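Local structure of 5' nucleotidase family protein (Staphylococcus aureus subsp. aureus, 4Q7F) at residues D318-T323 with K372-M377; D366-F371 with I381-F386; V271-L276 with S288-P293; A21-S26 with R60-S65. The protein belongs to the 5'-nucleotidase family and joins a calcineurin-like phosphoesterase domain, here holding manganese and magnesium, to a C-terminal 5'-nucleotidase domain. One frame throughout, in Å; residues are numbered along the deposited sequence.

Contact 1 (D318-T323 with K372-M377); sequences DYEITT and KQVVTM
D318 reaches T376 twice. Its backbone O touches the methyl CG2, and a water donates to D318 OD1 at 2.7 Å and to T376 OG1, linking the two. Both polar ends have further partners: the carboxylate pairs with R40 and R378, and T376 OG1 bonds D379. T376 is the N-cap of the helix that follows. Next, Y319 O accepts a hydrogen bond from M377 N at 2.9 Å. The side chain of E320 runs extended on the sheet face it shares with V374. It crosses V374 at about a right angle, with OE1 3.8 Å from V374 CG1. I321 and T322 then form a classic beta bulge opposite V375. V375 O takes I321 N at 2.8 Å and, weakly, T322 N. V375 N returns a nearly straight bond to T322 O (3.0 Å, 168°). The CD1 of I321 lies 4.2 Å from CE of selenomethionine M377. At T323 the CA meets Q373 O at 3.2 Å. Antiparallel strands 320-323 and 374-376 form a two-stranded sheet. Helix 501-511 packs against it, I506 meeting I321 and M377, L509 meeting T322 and V375. V380 of helix 377-383 also touches I321 and V375.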
# COMPACT_ATOMS: atom_id res chain seq x y z
N ASP A 318 -19.26 -2.47 13.95
CA ASP A 318 -20.10 -3.55 14.46
C ASP A 318 -21.44 -3.68 13.78
O ASP A 318 -22.18 -4.63 14.05
CB ASP A 318 -20.31 -3.39 15.98
CG ASP A 318 -19.05 -3.69 16.78
OD1 ASP A 318 -18.16 -4.39 16.25
OD2 ASP A 318 -18.96 -3.22 17.94
N TYR A 319 -21.77 -2.73 12.89
CA TYR A 319 -23.06 -2.74 12.21
C TYR A 319 -23.23 -4.06 11.48
O TYR A 319 -22.36 -4.45 10.71
CB TYR A 319 -23.19 -1.56 11.23
CG TYR A 319 -24.49 -1.60 10.47
CD1 TYR A 319 -25.66 -1.08 11.02
CD2 TYR A 319 -24.57 -2.18 9.20
CE1 TYR A 319 -26.86 -1.13 10.34
CE2 TYR A 319 -25.76 -2.22 8.51
CZ TYR A 319 -26.91 -1.70 9.07
OH TYR A 319 -28.09 -1.75 8.38
N GLU A 320 -24.34 -4.73 11.74
CA GLU A 320 -24.61 -6.02 11.13
C GLU A 320 -25.14 -5.90 9.70
O GLU A 320 -26.16 -5.26 9.45
CB GLU A 320 -25.58 -6.82 12.01
CG GLU A 320 -25.95 -8.16 11.42
CD GLU A 320 -26.74 -9.04 12.37
OE1 GLU A 320 -26.51 -8.99 13.60
OE2 GLU A 320 -27.57 -9.83 11.86
N ILE A 321 -24.43 -6.53 8.76
CA ILE A 321 -24.82 -6.52 7.36
C ILE A 321 -25.90 -7.58 7.14
O ILE A 321 -26.98 -7.28 6.62
CB ILE A 321 -23.62 -6.81 6.44
CG1 ILE A 321 -22.43 -5.87 6.75
CG2 ILE A 321 -24.04 -6.71 4.98
CD1 ILE A 321 -22.70 -4.42 6.42
N THR A 322 -25.59 -8.82 7.52
CA THR A 322 -26.53 -9.92 7.39
C THR A 322 -26.08 -11.08 8.27
O THR A 322 -25.00 -11.02 8.90
CB THR A 322 -26.66 -10.43 5.92
OG1 THR A 322 -27.76 -11.33 5.81
CG2 THR A 322 -25.39 -11.15 5.46
N THR A 323 -26.92 -12.10 8.33
CA THR A 323 -26.63 -13.35 9.01
C THR A 323 -26.77 -14.44 7.96
O THR A 323 -27.83 -14.60 7.38
CB THR A 323 -27.59 -13.63 10.17
OG1 THR A 323 -27.49 -12.58 11.14
CG2 THR A 323 -27.25 -14.96 10.84
N LYS A 372 -18.00 -15.27 9.06
CA LYS A 372 -18.63 -16.18 10.00
C LYS A 372 -20.09 -16.01 9.62
O LYS A 372 -20.39 -15.28 8.68
CB LYS A 372 -18.41 -15.73 11.44
CG LYS A 372 -16.95 -15.70 11.88
CD LYS A 372 -16.79 -15.01 13.23
CE LYS A 372 -17.14 -13.53 13.13
NZ LYS A 372 -16.98 -12.82 14.42
N GLN A 373 -20.99 -16.65 10.35
CA GLN A 373 -22.40 -16.55 10.04
C GLN A 373 -22.90 -15.12 10.20
O GLN A 373 -23.69 -14.64 9.38
CB GLN A 373 -23.23 -17.53 10.87
CG GLN A 373 -22.80 -18.97 10.66
CD GLN A 373 -23.78 -19.97 11.22
OE1 GLN A 373 -25.00 -19.77 11.18
NE2 GLN A 373 -23.26 -21.09 11.69
N VAL A 374 -22.46 -14.42 11.24
CA VAL A 374 -22.85 -13.03 11.42
C VAL A 374 -21.76 -12.21 10.74
O VAL A 374 -20.56 -12.39 11.01
CB VAL A 374 -23.04 -12.64 12.90
CG1 VAL A 374 -23.45 -11.18 13.02
CG2 VAL A 374 -24.09 -13.54 13.54
N VAL A 375 -22.18 -11.35 9.82
CA VAL A 375 -21.27 -10.51 9.08
C VAL A 375 -21.50 -9.06 9.46
O VAL A 375 -22.63 -8.55 9.35
CB VAL A 375 -21.47 -10.65 7.57
CG1 VAL A 375 -20.44 -9.82 6.81
CG2 VAL A 375 -21.39 -12.11 7.14
N THR A 376 -20.43 -8.39 9.90
CA THR A 376 -20.50 -6.97 10.26
C THR A 376 -19.66 -6.15 9.27
O THR A 376 -18.91 -6.71 8.46
CB THR A 376 -19.96 -6.73 11.68
OG1 THR A 376 -18.58 -7.08 11.73
CG2 THR A 376 -20.74 -7.56 12.72
N MSE A 377 -19.77 -4.83 9.35
CA MSE A 377 -19.00 -3.92 8.48
C MSE A 377 -17.51 -4.24 8.62
O MSE A 377 -16.77 -4.28 7.62
CB MSE A 377 -19.36 -2.48 8.86
CG MSE A 377 -18.64 -1.42 8.02
SE MSE A 377 -18.84 -1.73 6.06
CE MSE A 377 -20.58 -0.84 5.99
O HOH W 1 -17.51 -6.34 14.46

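Contact 2 (D366-F371 with I381-F386); sequences DSASGF and INNYPF. With 3D1 ((2R,3S,5R)-5-(6-amino-9H-purin-9-yl)-tetrahydro-2-(hydroxymethyl)furan-3-ol), chain D.
The C-terminal end of helix 377-383, where N382 and N383 meet S367 to F371, leads through Y384 and P385 to F386 of the 3D1 pocket. The N383 side chain is the centre of the contact. Its OD1 accepts G370 N at 2.8 Å, in the carbonyl plane and on a lone pair. Its ND2 donates to G370 O at 3.0 Å, coming from above the plane of the G370 carbonyl, 55° out of it. One amide therefore takes both the N-H and the C=O of one residue. CG lies beside the backbone N of N383 (chi1 -73°), which turns the amide to the loop. The amide stands almost perpendicular to the F371 ring, the planes 87° apart, with ND2 3.4 Å from F371 CE1. The CB of A368 packs on OD1 at 3.3 Å. Nearer the pocket, S367 OG probably gives N382 O a partner at the helix end; the modelled bond is very short, 2.5 Å, so its detail is doubtful. CG of P385 lies 3.8 Å from the same OG. One face of the F386 ring then lies against the purine of 3D1, with F386 CD1 3.5 Å from C2 of the ligand. F365 meets F386 edge-to-face, and N388 and H110 are hydrogen-bonded to 3D1. ND2 of N383 also donates to D379 O. With both amide atoms bonded, the flip of the N383 amide is fixed. Its grip on both backbone polar groups of G370 holds loop 366-371 to the helix end that carries the chain on to the pocket.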
# COMPACT_ATOMS: atom_id res chain seq x y z
N ASP A 366 -4.52 -9.83 2.73
CA ASP A 366 -3.88 -10.26 3.99
C ASP A 366 -4.78 -10.31 5.21
O ASP A 366 -4.64 -11.18 6.05
CB ASP A 366 -2.61 -9.45 4.24
CG ASP A 366 -1.51 -9.82 3.26
OD1 ASP A 366 -1.26 -11.04 3.10
OD2 ASP A 366 -0.90 -8.92 2.66
N SER A 367 -5.74 -9.39 5.28
CA SER A 367 -6.68 -9.34 6.39
C SER A 367 -7.97 -10.18 6.14
O SER A 367 -8.92 -10.16 6.95
CB SER A 367 -7.05 -7.89 6.63
OG SER A 367 -7.51 -7.29 5.41
N ALA A 368 -8.00 -10.92 5.03
CA ALA A 368 -9.18 -11.68 4.64
C ALA A 368 -9.33 -12.98 5.39
O ALA A 368 -8.77 -14.00 4.98
CB ALA A 368 -9.17 -11.95 3.13
N SER A 369 -10.11 -12.96 6.46
CA SER A 369 -10.39 -14.16 7.24
C SER A 369 -11.75 -14.79 6.87
O SER A 369 -12.24 -15.69 7.57
CB SER A 369 -10.32 -13.83 8.73
OG SER A 369 -11.15 -12.73 9.02
N GLY A 370 -12.37 -14.35 5.78
CA GLY A 370 -13.66 -14.88 5.38
C GLY A 370 -14.78 -14.37 6.26
O GLY A 370 -14.59 -13.42 7.04
N PHE A 371 -15.97 -14.96 6.13
CA PHE A 371 -17.09 -14.55 6.95
C PHE A 371 -17.58 -15.67 7.87
O PHE A 371 -17.59 -16.84 7.51
CB PHE A 371 -18.32 -14.13 6.13
CG PHE A 371 -18.12 -12.94 5.21
CD1 PHE A 371 -17.29 -11.90 5.53
CD2 PHE A 371 -18.91 -12.84 4.07
CE1 PHE A 371 -17.16 -10.80 4.68
CE2 PHE A 371 -18.80 -11.75 3.23
CZ PHE A 371 -17.92 -10.73 3.53
N ILE A 381 -14.84 -5.10 5.47
CA ILE A 381 -13.66 -4.30 5.21
C ILE A 381 -12.38 -5.14 5.29
O ILE A 381 -11.50 -4.99 4.45
CB ILE A 381 -13.56 -3.08 6.17
CG1 ILE A 381 -14.75 -2.13 5.94
CG2 ILE A 381 -12.26 -2.35 5.89
CD1 ILE A 381 -14.84 -0.94 6.89
N ASN A 382 -12.29 -6.02 6.29
CA ASN A 382 -11.12 -6.89 6.41
C ASN A 382 -10.94 -7.78 5.22
O ASN A 382 -9.81 -8.07 4.82
CB ASN A 382 -11.18 -7.72 7.71
CG ASN A 382 -10.88 -6.89 8.94
OD1 ASN A 382 -10.12 -5.93 8.86
ND2 ASN A 382 -11.47 -7.24 10.07
N ASN A 383 -12.05 -8.22 4.64
CA ASN A 383 -11.97 -9.08 3.43
C ASN A 383 -11.76 -8.30 2.13
O ASN A 383 -11.25 -8.86 1.17
CB ASN A 383 -13.17 -9.99 3.39
CG ASN A 383 -13.06 -11.09 4.43
OD1 ASN A 383 -12.28 -12.02 4.26
ND2 ASN A 383 -13.82 -10.97 5.51
N TYR A 384 -12.11 -7.03 2.10
CA TYR A 384 -11.85 -6.20 0.91
C TYR A 384 -11.38 -4.84 1.41
O TYR A 384 -12.18 -3.92 1.44
CB TYR A 384 -13.09 -6.04 -0.00
CG TYR A 384 -12.63 -5.88 -1.42
CD1 TYR A 384 -12.04 -4.70 -1.85
CD2 TYR A 384 -12.63 -6.97 -2.29
CE1 TYR A 384 -11.55 -4.58 -3.14
CE2 TYR A 384 -12.13 -6.85 -3.57
CZ TYR A 384 -11.60 -5.67 -3.98
OH TYR A 384 -11.08 -5.54 -5.24
N PRO A 385 -10.09 -4.71 1.74
CA PRO A 385 -9.58 -3.48 2.35
C PRO A 385 -9.14 -2.37 1.39
O PRO A 385 -8.59 -1.38 1.85
CB PRO A 385 -8.38 -3.96 3.16
CG PRO A 385 -7.85 -5.11 2.35
CD PRO A 385 -9.01 -5.71 1.60
N PHE A 386 -9.38 -2.52 0.09
CA PHE A 386 -9.01 -1.46 -0.84
C PHE A 386 -10.24 -0.84 -1.48
O PHE A 386 -11.26 -1.52 -1.65
CB PHE A 386 -8.06 -2.00 -1.91
CG PHE A 386 -6.73 -2.42 -1.36
CD1 PHE A 386 -5.80 -1.47 -0.95
CD2 PHE A 386 -6.40 -3.76 -1.26
CE1 PHE A 386 -4.57 -1.85 -0.44
CE2 PHE A 386 -5.17 -4.15 -0.76
CZ PHE A 386 -4.26 -3.20 -0.35
O5' 3D1 D . 3.06 -1.76 -4.88
C5' 3D1 D . 1.65 -1.97 -4.85
C4' 3D1 D . 0.98 -0.98 -3.91
O4' 3D1 D . -0.41 -1.08 -4.15
C1' 3D1 D . -1.10 -1.65 -3.03
N9 3D1 D . -2.11 -2.62 -3.52
C4 3D1 D . -3.33 -2.24 -3.90
N3 3D1 D . -3.95 -1.04 -3.95
C2 3D1 D . -5.22 -0.95 -4.39
N1 3D1 D . -5.93 -2.03 -4.81
C6 3D1 D . -5.42 -3.28 -4.81
N6 3D1 D . -6.17 -4.34 -5.24
C5 3D1 D . -4.03 -3.45 -4.35
N7 3D1 D . -3.16 -4.47 -4.19
C8 3D1 D . -2.00 -3.96 -3.70
C2' 3D1 D . -0.04 -2.19 -2.09
C3' 3D1 D . 1.13 -1.28 -2.42
O3' 3D1 D . 0.99 -0.06 -1.66

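Contact 3 (V271-L276 with S288-P293); sequences VGRVVL and SCELLP
Strands 270-278 and 284-293 run antiparallel here, their local axes 4.6 Å apart at 148°, and V271, R273 and V275 exchange six backbone hydrogen bonds with L292, E290 and S288. The side chains of these six residues share one face of the sheet. R273 and E290 lie side by side and point the same way. R273 NH2 is 3.2 Å from E290 OE2, a salt bridge of charges alone, because the oxygen lies well out of the guanidinium plane. CG of R273 lies anti to its N (chi1 -175°), and a bend at chi3 brings the guanidinium over L292, whose CD2 sits above one face, 3.7 Å from NH1. A water in the guanidinium plane accepts from R273 NE at 3.1 Å, and donates to R273 O and to E290 OE1, 3.0 Å from the latter. It also lies very close to S288 OG, a contact whose exact length is doubtful. The hydroxyl oxygen of S288 packs closely on V275, 3.3 Å from CG2. On the other face V274 CG2 touches C289 SG at 4.0 Å, and both side chains rest on A260 and I262. L291 CD2 lies against G272 CA. R273 thus pairs with two acids, D58 at NH1 and E290 at NH2, which probably balance its positive charge. The water satisfies NE, while R273 O serves two donors, the water and E290 N.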
# COMPACT_ATOMS: atom_id res chain seq x y z
N VAL A 271 9.42 4.19 14.54
CA VAL A 271 9.69 5.57 14.21
C VAL A 271 11.16 5.64 13.83
O VAL A 271 11.99 5.12 14.56
CB VAL A 271 9.50 6.47 15.44
CG1 VAL A 271 9.99 7.87 15.12
CG2 VAL A 271 8.05 6.47 15.88
N GLY A 272 11.49 6.27 12.70
CA GLY A 272 12.88 6.42 12.29
C GLY A 272 13.45 7.65 12.95
O GLY A 272 12.77 8.68 13.02
N ARG A 273 14.68 7.55 13.46
CA ARG A 273 15.34 8.70 14.09
C ARG A 273 16.75 8.81 13.54
O ARG A 273 17.51 7.84 13.60
CB ARG A 273 15.41 8.59 15.61
CG ARG A 273 15.99 9.83 16.28
CD ARG A 273 16.16 9.64 17.77
NE ARG A 273 17.29 8.76 18.11
CZ ARG A 273 17.48 8.20 19.30
NH1 ARG A 273 16.63 8.40 20.29
NH2 ARG A 273 18.55 7.45 19.52
N VAL A 274 17.07 9.96 12.96
CA VAL A 274 18.40 10.21 12.46
C VAL A 274 18.88 11.45 13.17
O VAL A 274 18.19 12.46 13.16
CB VAL A 274 18.41 10.43 10.95
CG1 VAL A 274 19.80 10.83 10.47
CG2 VAL A 274 17.96 9.15 10.25
N VAL A 275 20.05 11.37 13.80
CA VAL A 275 20.62 12.48 14.51
C VAL A 275 21.89 12.95 13.83
O VAL A 275 22.75 12.14 13.43
CB VAL A 275 20.98 12.12 15.97
CG1 VAL A 275 21.55 13.33 16.71
CG2 VAL A 275 19.78 11.56 16.71
N LEU A 276 21.98 14.26 13.67
CA LEU A 276 23.16 14.86 13.12
C LEU A 276 23.76 15.72 14.23
O LEU A 276 23.01 16.29 15.03
CB LEU A 276 22.81 15.73 11.92
CG LEU A 276 22.07 15.17 10.72
CD1 LEU A 276 22.09 16.25 9.65
CD2 LEU A 276 22.65 13.87 10.18
N SER A 288 23.79 9.23 14.51
CA SER A 288 23.06 7.98 14.64
C SER A 288 21.89 7.88 13.65
O SER A 288 21.37 8.89 13.17
CB SER A 288 22.52 7.83 16.07
OG SER A 288 21.59 8.86 16.36
N CYS A 289 21.49 6.65 13.37
CA CYS A 289 20.39 6.35 12.45
C CYS A 289 19.77 5.01 12.88
O CYS A 289 20.38 3.94 12.71
CB CYS A 289 20.94 6.27 11.03
SG CYS A 289 19.78 5.60 9.83
N GLU A 290 18.55 5.05 13.42
CA GLU A 290 17.94 3.85 13.95
C GLU A 290 16.43 3.92 13.95
O GLU A 290 15.85 4.96 13.60
CB GLU A 290 18.43 3.64 15.38
CG GLU A 290 17.95 4.68 16.39
CD GLU A 290 18.85 4.79 17.61
OE1 GLU A 290 19.97 5.35 17.49
OE2 GLU A 290 18.42 4.35 18.70
N LEU A 291 15.80 2.81 14.30
CA LEU A 291 14.35 2.75 14.42
C LEU A 291 14.08 2.64 15.88
O LEU A 291 14.70 1.85 16.56
CB LEU A 291 13.74 1.53 13.73
CG LEU A 291 13.96 1.39 12.22
CD1 LEU A 291 13.22 0.13 11.73
CD2 LEU A 291 13.50 2.63 11.46
N LEU A 292 13.17 3.46 16.38
CA LEU A 292 12.78 3.42 17.76
C LEU A 292 11.53 2.57 17.84
O LEU A 292 10.60 2.78 17.07
CB LEU A 292 12.43 4.82 18.22
CG LEU A 292 13.48 5.90 18.09
CD1 LEU A 292 12.91 7.19 18.66
CD2 LEU A 292 14.76 5.53 18.83
N PRO A 293 11.48 1.59 18.78
CA PRO A 293 10.26 0.79 18.88
C PRO A 293 9.10 1.61 19.44
O PRO A 293 9.30 2.48 20.29
CB PRO A 293 10.64 -0.35 19.84
CG PRO A 293 11.85 0.13 20.58
CD PRO A 293 12.55 1.11 19.68
O HOH W 2 19.32 7.84 16.02

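Contact 4 (A21-S26 with R60-S65); sequences AFYVVS and RQYDQS
The Y62 ring has A21 on one face and Q61 on the other. A21 CB makes a CH-pi contact, 3.9 Å from the ring centroid and 23° off the normal; its closest ring atom is CD2. Q61 CG lies 3.4 Å above the opposite face plane, towards the rim. At the edge of the same ring comes the hydroxyl of Y23, with OH 3.4 Å from Y62 CE2. The Y23 ring in turn meets S65 at its own edge, CE2 lying 3.9 Å from S65 CB in the ring plane. The CG of Y62 lies beside its backbone N (chi1 -60°), which sets the ring over A21. Y23 OH is hydrogen-bonded to D58, and S65 OG to R59, so both hydroxyls are tied to the end of helix 48-59. The backbones join where A21 N donates to Q64 O at 3.0 Å, with an angle of 160° at the hydrogen. A21 O is met by S65 CA at 3.0 Å, a CA-H...O contact. A21 and S65 form a parallel beta bridge, and A21 and Y23 continue the pairing to F66 and I68. Strand 19-25, helix 48-59 and strand 65-69 thus make a beta-alpha-beta crossover in one of the two mixed sheets of the calcineurin-like phosphoesterase domain. The metal-binding residues D27, H29 and D72 follow its two strands.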
# COMPACT_ATOMS: atom_id res chain seq x y z
N ALA A 21 17.71 16.27 15.57
CA ALA A 21 17.13 14.97 15.30
C ALA A 21 15.99 15.05 14.33
O ALA A 21 15.14 15.95 14.40
CB ALA A 21 16.67 14.32 16.60
N PHE A 22 15.97 14.07 13.42
CA PHE A 22 14.94 13.90 12.44
C PHE A 22 14.14 12.66 12.74
O PHE A 22 14.70 11.58 12.80
CB PHE A 22 15.54 13.77 11.04
CG PHE A 22 16.15 15.03 10.52
CD1 PHE A 22 17.48 15.32 10.76
CD2 PHE A 22 15.40 15.92 9.75
CE1 PHE A 22 18.05 16.47 10.26
CE2 PHE A 22 15.97 17.07 9.25
CZ PHE A 22 17.29 17.36 9.51
N TYR A 23 12.85 12.84 12.97
CA TYR A 23 11.92 11.74 13.24
C TYR A 23 10.98 11.55 12.07
O TYR A 23 10.36 12.52 11.58
CB TYR A 23 11.07 12.08 14.46
CG TYR A 23 11.84 12.17 15.72
CD1 TYR A 23 12.10 11.02 16.47
CD2 TYR A 23 12.33 13.40 16.18
CE1 TYR A 23 12.82 11.08 17.63
CE2 TYR A 23 13.04 13.47 17.36
CZ TYR A 23 13.28 12.31 18.08
OH TYR A 23 13.99 12.35 19.22
N VAL A 24 10.78 10.31 11.67
CA VAL A 24 9.91 10.06 10.57
C VAL A 24 9.01 8.86 10.79
O VAL A 24 9.43 7.85 11.36
CB VAL A 24 10.71 9.89 9.24
CG1 VAL A 24 11.84 8.88 9.39
CG2 VAL A 24 9.78 9.49 8.09
N VAL A 25 7.75 9.03 10.41
CA VAL A 25 6.77 7.95 10.33
C VAL A 25 6.46 7.84 8.85
O VAL A 25 6.56 8.83 8.08
CB VAL A 25 5.50 8.18 11.16
CG1 VAL A 25 5.82 8.08 12.64
CG2 VAL A 25 4.83 9.52 10.85
N SER A 26 6.14 6.63 8.41
CA SER A 26 5.81 6.40 7.02
C SER A 26 4.76 5.32 6.94
O SER A 26 4.71 4.43 7.80
CB SER A 26 7.04 5.96 6.21
OG SER A 26 6.76 5.90 4.81
N ARG A 60 12.94 15.66 23.31
CA ARG A 60 13.33 16.67 24.28
C ARG A 60 14.85 16.71 24.58
O ARG A 60 15.36 17.76 24.91
CB ARG A 60 12.51 16.49 25.55
CG ARG A 60 12.68 17.59 26.58
CD ARG A 60 11.89 17.28 27.85
NE ARG A 60 12.17 18.23 28.93
CZ ARG A 60 13.27 18.21 29.67
NH1 ARG A 60 13.44 19.12 30.63
NH2 ARG A 60 14.23 17.30 29.45
N GLN A 61 15.55 15.58 24.44
CA GLN A 61 16.99 15.53 24.71
C GLN A 61 17.86 16.25 23.66
O GLN A 61 19.01 16.59 23.94
CB GLN A 61 17.47 14.08 24.82
CG GLN A 61 17.37 13.30 23.54
CD GLN A 61 17.79 11.85 23.68
OE1 GLN A 61 18.93 11.55 24.00
NE2 GLN A 61 16.87 10.94 23.40
N TYR A 62 17.32 16.46 22.47
CA TYR A 62 18.08 17.10 21.39
C TYR A 62 17.91 18.61 21.39
O TYR A 62 16.95 19.12 21.95
CB TYR A 62 17.67 16.48 20.07
CG TYR A 62 17.96 15.00 20.06
CD1 TYR A 62 19.25 14.54 19.99
CD2 TYR A 62 16.93 14.07 20.18
CE1 TYR A 62 19.54 13.18 20.00
CE2 TYR A 62 17.20 12.70 20.19
CZ TYR A 62 18.51 12.27 20.10
OH TYR A 62 18.79 10.93 20.11
N ASP A 63 18.86 19.31 20.79
CA ASP A 63 18.81 20.78 20.74
C ASP A 63 17.62 21.26 19.90
O ASP A 63 17.00 22.27 20.21
CB ASP A 63 20.11 21.34 20.17
CG ASP A 63 21.32 21.02 21.04
OD1 ASP A 63 21.18 20.76 22.26
OD2 ASP A 63 22.43 21.04 20.51
N GLN A 64 17.32 20.53 18.83
CA GLN A 64 16.19 20.82 17.97
C GLN A 64 15.89 19.57 17.18
O GLN A 64 16.74 18.68 17.07
CB GLN A 64 16.46 22.01 17.03
CG GLN A 64 17.66 21.86 16.13
CD GLN A 64 17.94 23.15 15.37
OE1 GLN A 64 17.04 23.75 14.79
NE2 GLN A 64 19.18 23.56 15.37
N SER A 65 14.67 19.50 16.68
CA SER A 65 14.21 18.32 15.97
C SER A 65 13.07 18.64 15.03
O SER A 65 12.30 19.59 15.25
CB SER A 65 13.72 17.28 16.96
OG SER A 65 12.54 17.72 17.62

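How the contacts relate
From the N terminus, contact 4 comes first and closes the loop that holds helix 48-59. Contact 3 follows in series and closes a hairpin. The two build one sheet beside the metal site: strands 19-25 and 270-278 are neighbours, with probable hydrogen bonds from F22 N to V274 O and from V24 N to G272 O, and Y62 packs on R273 and V275. Contacts 1 and 2 come later and cross, because 366-371 lies between 318-323 and 372-377 while 381-386 follows both. Their segments adjoin at F371-K372, with no other touch; strand 374-376 runs on into helix 377-383. Both lie in the C-terminal 5'-nucleotidase domain, contact 1 on its surface by helix 501-511, contact 2 by the 3D1 pocket.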